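Local coordinates for putative isomerase (Sinorhizobium meliloti, PDB 2PPG), which belongs to the enolase superfamily, pairing a mandelate racemase-like N-terminal domain with a C-terminal domain of the TIM-barrel type, at residues D105-L110 with D123-I128; G359-L364 with L376-S381. All blocks are in the same frame, centred on the assembly; numbering follows the deposited sequence.

Contact 1: D105-L110 with D123-I128; sequences DDLYDL and DALAAI
Leu125 pushes both of its methyls against helix 100-109, one over Leu107 and the other beside Tyr108. The CD2 branch does the closer work: Leu125 CD2 lies 3.6 Å from Leu107 CB and 3.7 Å from Leu107 CD1, the two leucines lying side by side and running opposite ways. Its twin, Leu125 CD1, meets the rim of the Tyr108 ring, close to its plane, 4.0 Å from Tyr108 CD1, the two side chains being roughly perpendicular. With CG anti to the backbone N (chi1 -180°), the Tyr108 ring is placed on the carbonyl side of its own residue, next to Leu125. One turn after Leu125, Ile128 adds a looser methyl contact, Ile128 CD1 to Leu107 CD1 at 4.4 Å. All four side chains are buried and no hydrogen bond joins the segments. The antiparallel axes, 161° apart in direction, approach to 10.7 Å, so the gap is bridged by side chains alone. Leu107 O is bonded by the hydroxyl of Tyr121, on the same helix as Leu125. The aspartates of helix 100-109 are shared between the chain's own arginines (Arg303, Arg95, Arg112) and other subunits: Asp106 and Asp109 with Arg45 of a second, Asp105 with Arg152 of a third. Ala124 packs on helix 77-92, and Ile128 divides its packing between Leu107 and Leu88 of that helix. This is an antiparallel helical hairpin, part of the helical layer that accompanies the antiparallel sheet in the N-terminal capping domain of enolase-superfamily proteins.

Contact 2: G359-L364 with L376-S381; sequences GDMDCL and LGVEPS
Gly377 brings its carbonyl up to Gly359 where strands 357-359 and 378-380 run together as a small antiparallel ribbon at the surface of the C-terminal, barrel-type domain, against helix 325-336. Gly377 O lies 3.4 Å from Gly359 CA, a CA-H...O contact with 137° at the hydrogen, and 4.1 Å from Asp360 N, too long for a hydrogen bond. Gly359 has no CB, and one there would collide with Gly377 O; Gly377 suits its positive phi (85°) for a local reason, since a CB would jam against the preceding carbonyl. The Asp360 carboxylate, through OD2, is hydrogen-bonded to Thr372 OG1. Val378 follows and makes the apolar part of the contact: its CG1 branch touches Met361 CB at 3.8 Å. That CB is the base of a selenomethionine side chain; beyond it CG is anti to the backbone N (chi1 174°) and the chain bends at chi3. Met361 and Val378 both pack on Ala328 of helix 325-336, and Met361 on Leu331 too. Glu379 continues the pairing through backbone bonds to Val358 and forms a salt bridge with Lys138, while Ser381, its backbone bonded to Leu356, is the N-cap of helix 382-387, its OG hydrogen-bonded to Ala384 N and also to Arg355 O.

How the contacts relate
Coming from the N terminus, the chain first closes contact 1, where a 12-residue connection brings helix 119-140 back along helix 100-109 within the N-terminal capping domain. It then runs through the barrel strands and helices before contact 2 closes an 11-residue excursion that includes strand 367-369. The two loops are in series and neither nest nor cross; the centres of contact 1 and contact 2 are about 25 Å apart, and the nearest atoms of contact 1 and contact 2 about 8 Å. Helix 119-140 nevertheless links them: beyond contact 1 it carries Asp134 and Lys138, which bond to Leu376 and Glu379. Strand 66-72 touches a segment of each, Tyr72 meeting Asp123 and Trp68 meeting Pro380.

Contact 1: D105-L110 with D123-I128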
ATOM      1  N   ASP A 105      20.527  27.790   6.886  1.00 31.16           N
ATOM      2  CA  ASP A 105      19.111  27.660   7.206  1.00 30.66           C
ATOM      3  C   ASP A 105      18.439  29.013   7.396  1.00 33.51           C
ATOM      4  O   ASP A 105      17.351  29.234   6.885  1.00 32.52           O
ATOM      5  CB  ASP A 105      18.919  26.797   8.451  1.00 30.84           C
ATOM      6  CG  ASP A 105      19.192  25.321   8.190  1.00 32.36           C
ATOM      7  OD1 ASP A 105      19.019  24.874   7.036  1.00 30.71           O
ATOM      8  OD2 ASP A 105      19.584  24.607   9.141  1.00 31.11           O
ATOM      9  N   ASP A 106      19.087  29.913   8.134  1.00 37.07           N
ATOM     10  CA  ASP A 106      18.566  31.270   8.326  1.00 35.94           C
ATOM     11  C   ASP A 106      18.264  31.956   7.006  1.00 33.88           C
ATOM     12  O   ASP A 106      17.207  32.550   6.856  1.00 35.73           O
ATOM     13  CB  ASP A 106      19.545  32.116   9.139  1.00 39.14           C
ATOM     14  CG  ASP A 106      19.534  31.762  10.624  1.00 42.55           C
ATOM     15  OD1 ASP A 106      18.696  30.923  11.031  1.00 42.02           O
ATOM     16  OD2 ASP A 106      20.363  32.326  11.383  1.00 41.79           O
ATOM     17  N   LEU A 107      19.185  31.836   6.046  1.00 35.28           N
ATOM     18  CA  LEU A 107      19.077  32.489   4.734  1.00 31.99           C
ATOM     19  C   LEU A 107      18.047  31.799   3.854  1.00 29.64           C
ATOM     20  O   LEU A 107      17.378  32.412   3.024  1.00 26.95           O
ATOM     21  CB  LEU A 107      20.422  32.460   4.006  1.00 31.68           C
ATOM     22  CG  LEU A 107      21.685  33.121   4.570  1.00 32.15           C
ATOM     23  CD1 LEU A 107      22.878  32.946   3.589  1.00 27.12           C
ATOM     24  CD2 LEU A 107      21.456  34.584   4.914  1.00 27.70           C
ATOM     25  N   TYR A 108      17.945  30.500   4.029  1.00 28.70           N
ATOM     26  CA  TYR A 108      16.958  29.732   3.311  1.00 29.98           C
ATOM     27  C   TYR A 108      15.547  30.066   3.831  1.00 30.74           C
ATOM     28  O   TYR A 108      14.612  30.255   3.058  1.00 32.44           O
ATOM     29  CB  TYR A 108      17.297  28.269   3.482  1.00 25.16           C
ATOM     30  CG  TYR A 108      16.370  27.333   2.792  1.00 25.00           C
ATOM     31  CD1 TYR A 108      16.737  26.736   1.591  1.00 25.11           C
ATOM     32  CD2 TYR A 108      15.153  26.989   3.360  1.00 22.46           C
ATOM     33  CE1 TYR A 108      15.901  25.836   0.959  1.00 25.15           C
ATOM     34  CE2 TYR A 108      14.311  26.083   2.744  1.00 25.31           C
ATOM     35  CZ  TYR A 108      14.690  25.518   1.539  1.00 24.97           C
ATOM     36  OH  TYR A 108      13.860  24.633   0.912  1.00 27.74           O
ATOM     37  N   ASP A 109      15.408  30.175   5.148  1.00 31.76           N
ATOM     38  CA  ASP A 109      14.143  30.579   5.753  1.00 32.37           C
ATOM     39  C   ASP A 109      13.690  31.975   5.315  1.00 32.06           C
ATOM     40  O   ASP A 109      12.511  32.303   5.417  1.00 32.09           O
ATOM     41  CB  ASP A 109      14.227  30.512   7.277  1.00 33.69           C
ATOM     42  CG  ASP A 109      14.289  29.080   7.801  1.00 35.94           C
ATOM     43  OD1 ASP A 109      13.957  28.144   7.048  1.00 35.23           O
ATOM     44  OD2 ASP A 109      14.673  28.893   8.976  1.00 38.26           O
ATOM     45  N   LEU A 110      14.625  32.783   4.825  1.00 32.06           N
ATOM     46  CA  LEU A 110      14.330  34.137   4.368  1.00 33.23           C
ATOM     47  C   LEU A 110      13.332  34.200   3.192  1.00 37.86           C
ATOM     48  O   LEU A 110      12.577  35.172   3.056  1.00 37.67           O
ATOM     49  CB  LEU A 110      15.633  34.837   3.994  1.00 30.48           C
ATOM     50  CG  LEU A 110      16.142  36.045   4.791  1.00 33.64           C
ATOM     51  CD1 LEU A 110      15.604  36.157   6.235  1.00 31.70           C
ATOM     52  CD2 LEU A 110      17.664  36.065   4.776  1.00 29.61           C
ATOM     53  N   ASP A 123      21.618  28.098  -5.463  1.00 24.88           N
ATOM     54  CA  ASP A 123      22.912  28.370  -6.088  1.00 26.15           C
ATOM     55  C   ASP A 123      23.687  29.438  -5.316  1.00 27.42           C
ATOM     56  O   ASP A 123      24.868  29.263  -5.006  1.00 30.07           O
ATOM     57  CB  ASP A 123      22.735  28.804  -7.546  1.00 30.47           C
ATOM     58  CG  ASP A 123      22.765  27.625  -8.530  1.00 34.26           C
ATOM     59  OD1 ASP A 123      22.776  26.454  -8.085  1.00 35.46           O
ATOM     60  OD2 ASP A 123      22.783  27.874  -9.759  1.00 33.57           O
ATOM     61  N   ALA A 124      23.013  30.542  -4.999  1.00 29.53           N
ATOM     62  CA  ALA A 124      23.597  31.636  -4.228  1.00 27.51           C
ATOM     63  C   ALA A 124      23.982  31.215  -2.814  1.00 31.02           C
ATOM     64  O   ALA A 124      24.986  31.694  -2.266  1.00 33.68           O
ATOM     65  CB  ALA A 124      22.641  32.815  -4.179  1.00 23.84           C
ATOM     66  N   LEU A 125      23.183  30.328  -2.221  1.00 31.59           N
ATOM     67  CA  LEU A 125      23.460  29.832  -0.875  1.00 29.22           C
ATOM     68  C   LEU A 125      24.667  28.933  -0.914  1.00 27.20           C
ATOM     69  O   LEU A 125      25.563  29.049  -0.080  1.00 30.63           O
ATOM     70  CB  LEU A 125      22.260  29.076  -0.301  1.00 29.51           C
ATOM     71  CG  LEU A 125      20.967  29.877  -0.089  1.00 28.15           C
ATOM     72  CD1 LEU A 125      19.887  28.990   0.467  1.00 24.04           C
ATOM     73  CD2 LEU A 125      21.203  31.058   0.828  1.00 28.62           C
ATOM     74  N   ALA A 126      24.693  28.055  -1.907  1.00 25.39           N
ATOM     75  CA  ALA A 126      25.779  27.093  -2.077  1.00 24.82           C
ATOM     76  C   ALA A 126      27.156  27.773  -2.100  1.00 27.72           C
ATOM     77  O   ALA A 126      28.135  27.240  -1.566  1.00 25.60           O
ATOM     78  CB  ALA A 126      25.557  26.298  -3.352  1.00 21.24           C
ATOM     79  N   ALA A 127      27.224  28.958  -2.707  1.00 26.32           N
ATOM     80  CA  ALA A 127      28.495  29.639  -2.878  1.00 25.09           C
ATOM     81  C   ALA A 127      28.924  30.334  -1.606  1.00 27.59           C
ATOM     82  O   ALA A 127      30.118  30.340  -1.279  1.00 29.60           O
ATOM     83  CB  ALA A 127      28.426  30.616  -4.000  1.00 25.34           C
ATOM     84  N   ILE A 128      27.960  30.944  -0.914  1.00 26.78           N
ATOM     85  CA  ILE A 128      28.199  31.532   0.406  1.00 25.20           C
ATOM     86  C   ILE A 128      28.560  30.440   1.422  1.00 26.92           C
ATOM     87  O   ILE A 128      29.497  30.580   2.215  1.00 24.40           O
ATOM     88  CB  ILE A 128      26.957  32.262   0.898  1.00 27.01           C
ATOM     89  CG1 ILE A 128      26.717  33.507   0.047  1.00 31.53           C
ATOM     90  CG2 ILE A 128      27.111  32.672   2.356  1.00 26.93           C
ATOM     91  CD1 ILE A 128      25.799  34.504   0.710  1.00 32.96           C
TER

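Contact 2: G359-L364 with L376-S381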
ATOM      1  N   GLY A 359      47.268  25.223  -4.127  1.00 25.34           N
ATOM      2  CA  GLY A 359      46.933  24.084  -3.273  1.00 23.86           C
ATOM      3  C   GLY A 359      47.419  22.779  -3.865  1.00 25.87           C
ATOM      4  O   GLY A 359      48.077  22.774  -4.890  1.00 29.94           O
ATOM      5  N   ASP A 360      47.082  21.663  -3.231  1.00 30.81           N
ATOM      6  CA  ASP A 360      47.614  20.364  -3.631  1.00 32.80           C
ATOM      7  C   ASP A 360      46.539  19.344  -4.024  1.00 34.10           C
ATOM      8  O   ASP A 360      46.767  18.121  -3.972  1.00 33.39           O
ATOM      9  CB  ASP A 360      48.545  19.794  -2.547  1.00 34.17           C
ATOM     10  CG  ASP A 360      47.837  19.557  -1.229  1.00 35.55           C
ATOM     11  OD1 ASP A 360      46.615  19.807  -1.149  1.00 35.32           O
ATOM     12  OD2 ASP A 360      48.503  19.114  -0.266  1.00 36.42           O
HETATM   13  N   MSE A 361      45.374  19.851  -4.416  1.00 32.32           N
HETATM   14  CA  MSE A 361      44.389  19.016  -5.067  1.00 38.16           C
HETATM   15  C   MSE A 361      44.995  18.487  -6.363  1.00 37.24           C
HETATM   16  O   MSE A 361      45.678  19.213  -7.082  1.00 39.38           O
HETATM   17  CB  MSE A 361      43.126  19.810  -5.370  1.00 40.33           C
HETATM   18  CG  MSE A 361      42.103  19.036  -6.180  1.00 43.71           C
HETATM   19 SE   MSE A 361      40.377  19.945  -6.355  1.00 48.96          SE
HETATM   20  CE  MSE A 361      40.898  21.410  -7.530  1.00 46.81           C
ATOM     21  N   ASP A 362      44.768  17.212  -6.647  1.00 35.83           N
ATOM     22  CA  ASP A 362      45.226  16.625  -7.889  1.00 35.72           C
ATOM     23  C   ASP A 362      44.260  15.520  -8.259  1.00 37.31           C
ATOM     24  O   ASP A 362      43.447  15.080  -7.441  1.00 39.59           O
ATOM     25  CB  ASP A 362      46.642  16.052  -7.724  1.00 35.12           C
ATOM     26  CG  ASP A 362      47.391  15.907  -9.061  1.00 36.95           C
ATOM     27  OD1 ASP A 362      46.758  15.933 -10.131  1.00 36.33           O
ATOM     28  OD2 ASP A 362      48.626  15.755  -9.041  1.00 37.24           O
ATOM     29  N   CYS A 363      44.329  15.088  -9.505  1.00 37.32           N
ATOM     30  CA  CYS A 363      43.690  13.853  -9.890  1.00 38.02           C
ATOM     31  C   CYS A 363      44.607  13.119 -10.851  1.00 36.10           C
ATOM     32  O   CYS A 363      44.866  13.603 -11.949  1.00 33.80           O
ATOM     33  CB  CYS A 363      42.340  14.120 -10.530  1.00 38.20           C
ATOM     34  SG  CYS A 363      41.491  12.605 -10.929  1.00 37.64           S
ATOM     35  N   LEU A 364      45.111  11.966 -10.426  1.00 33.48           N
ATOM     36  CA  LEU A 364      46.064  11.212 -11.220  1.00 33.52           C
ATOM     37  C   LEU A 364      45.948   9.712 -10.920  1.00 35.31           C
ATOM     38  O   LEU A 364      45.558   9.320  -9.822  1.00 34.35           O
ATOM     39  CB  LEU A 364      47.484  11.729 -10.940  1.00 36.90           C
ATOM     40  CG  LEU A 364      48.224  11.145  -9.720  1.00 40.68           C
ATOM     41  CD1 LEU A 364      49.705  11.577  -9.661  1.00 39.19           C
ATOM     42  CD2 LEU A 364      47.514  11.418  -8.394  1.00 36.24           C
ATOM     43  N   LEU A 376      39.178  24.655   2.427  1.00 26.55           N
ATOM     44  CA  LEU A 376      39.089  23.886   1.198  1.00 28.76           C
ATOM     45  C   LEU A 376      40.441  23.324   0.787  1.00 29.71           C
ATOM     46  O   LEU A 376      40.517  22.241   0.195  1.00 26.76           O
ATOM     47  CB  LEU A 376      38.573  24.759   0.060  1.00 31.55           C
ATOM     48  CG  LEU A 376      37.072  24.903  -0.175  1.00 35.98           C
ATOM     49  CD1 LEU A 376      36.249  24.496   1.031  1.00 33.39           C
ATOM     50  CD2 LEU A 376      36.776  26.353  -0.595  1.00 37.67           C
ATOM     51  N   GLY A 377      41.501  24.072   1.074  1.00 27.90           N
ATOM     52  CA  GLY A 377      42.845  23.659   0.681  1.00 29.28           C
ATOM     53  C   GLY A 377      43.196  24.076  -0.738  1.00 32.68           C
ATOM     54  O   GLY A 377      44.330  23.888  -1.170  1.00 39.40           O
ATOM     55  N   VAL A 378      42.221  24.611  -1.475  1.00 31.88           N
ATOM     56  CA  VAL A 378      42.478  25.233  -2.767  1.00 30.70           C
ATOM     57  C   VAL A 378      41.975  26.666  -2.750  1.00 30.29           C
ATOM     58  O   VAL A 378      41.084  26.997  -1.973  1.00 28.24           O
ATOM     59  CB  VAL A 378      41.832  24.467  -3.960  1.00 30.48           C
ATOM     60  CG1 VAL A 378      41.787  22.991  -3.689  1.00 34.36           C
ATOM     61  CG2 VAL A 378      40.459  24.986  -4.264  1.00 31.49           C
ATOM     62  N   GLU A 379      42.553  27.509  -3.606  1.00 31.41           N
ATOM     63  CA  GLU A 379      42.154  28.917  -3.728  1.00 34.48           C
ATOM     64  C   GLU A 379      42.401  29.370  -5.151  1.00 32.49           C
ATOM     65  O   GLU A 379      43.103  28.694  -5.890  1.00 35.68           O
ATOM     66  CB  GLU A 379      42.950  29.798  -2.767  1.00 34.65           C
ATOM     67  CG  GLU A 379      42.563  29.655  -1.315  1.00 41.85           C
ATOM     68  CD  GLU A 379      43.556  30.316  -0.377  1.00 47.23           C
ATOM     69  OE1 GLU A 379      44.326  31.196  -0.826  1.00 51.66           O
ATOM     70  OE2 GLU A 379      43.571  29.954   0.818  1.00 48.52           O
ATOM     71  N   PRO A 380      41.823  30.514  -5.552  1.00 35.84           N
ATOM     72  CA  PRO A 380      42.149  31.007  -6.891  1.00 35.06           C
ATOM     73  C   PRO A 380      43.570  31.549  -6.875  1.00 35.84           C
ATOM     74  O   PRO A 380      43.980  32.166  -5.888  1.00 36.43           O
ATOM     75  CB  PRO A 380      41.140  32.146  -7.116  1.00 31.88           C
ATOM     76  CG  PRO A 380      40.129  32.024  -5.997  1.00 32.53           C
ATOM     77  CD  PRO A 380      40.868  31.397  -4.860  1.00 34.98           C
ATOM     78  N   SER A 381      44.323  31.301  -7.939  1.00 34.79           N
ATOM     79  CA  SER A 381      45.695  31.782  -8.020  1.00 38.65           C
ATOM     80  C   SER A 381      45.671  33.287  -8.237  1.00 40.29           C
ATOM     81  O   SER A 381      44.620  33.836  -8.583  1.00 42.90           O
ATOM     82  CB  SER A 381      46.435  31.080  -9.162  1.00 38.54           C
ATOM     83  OG  SER A 381      45.768  31.282 -10.396  1.00 37.82           O
TER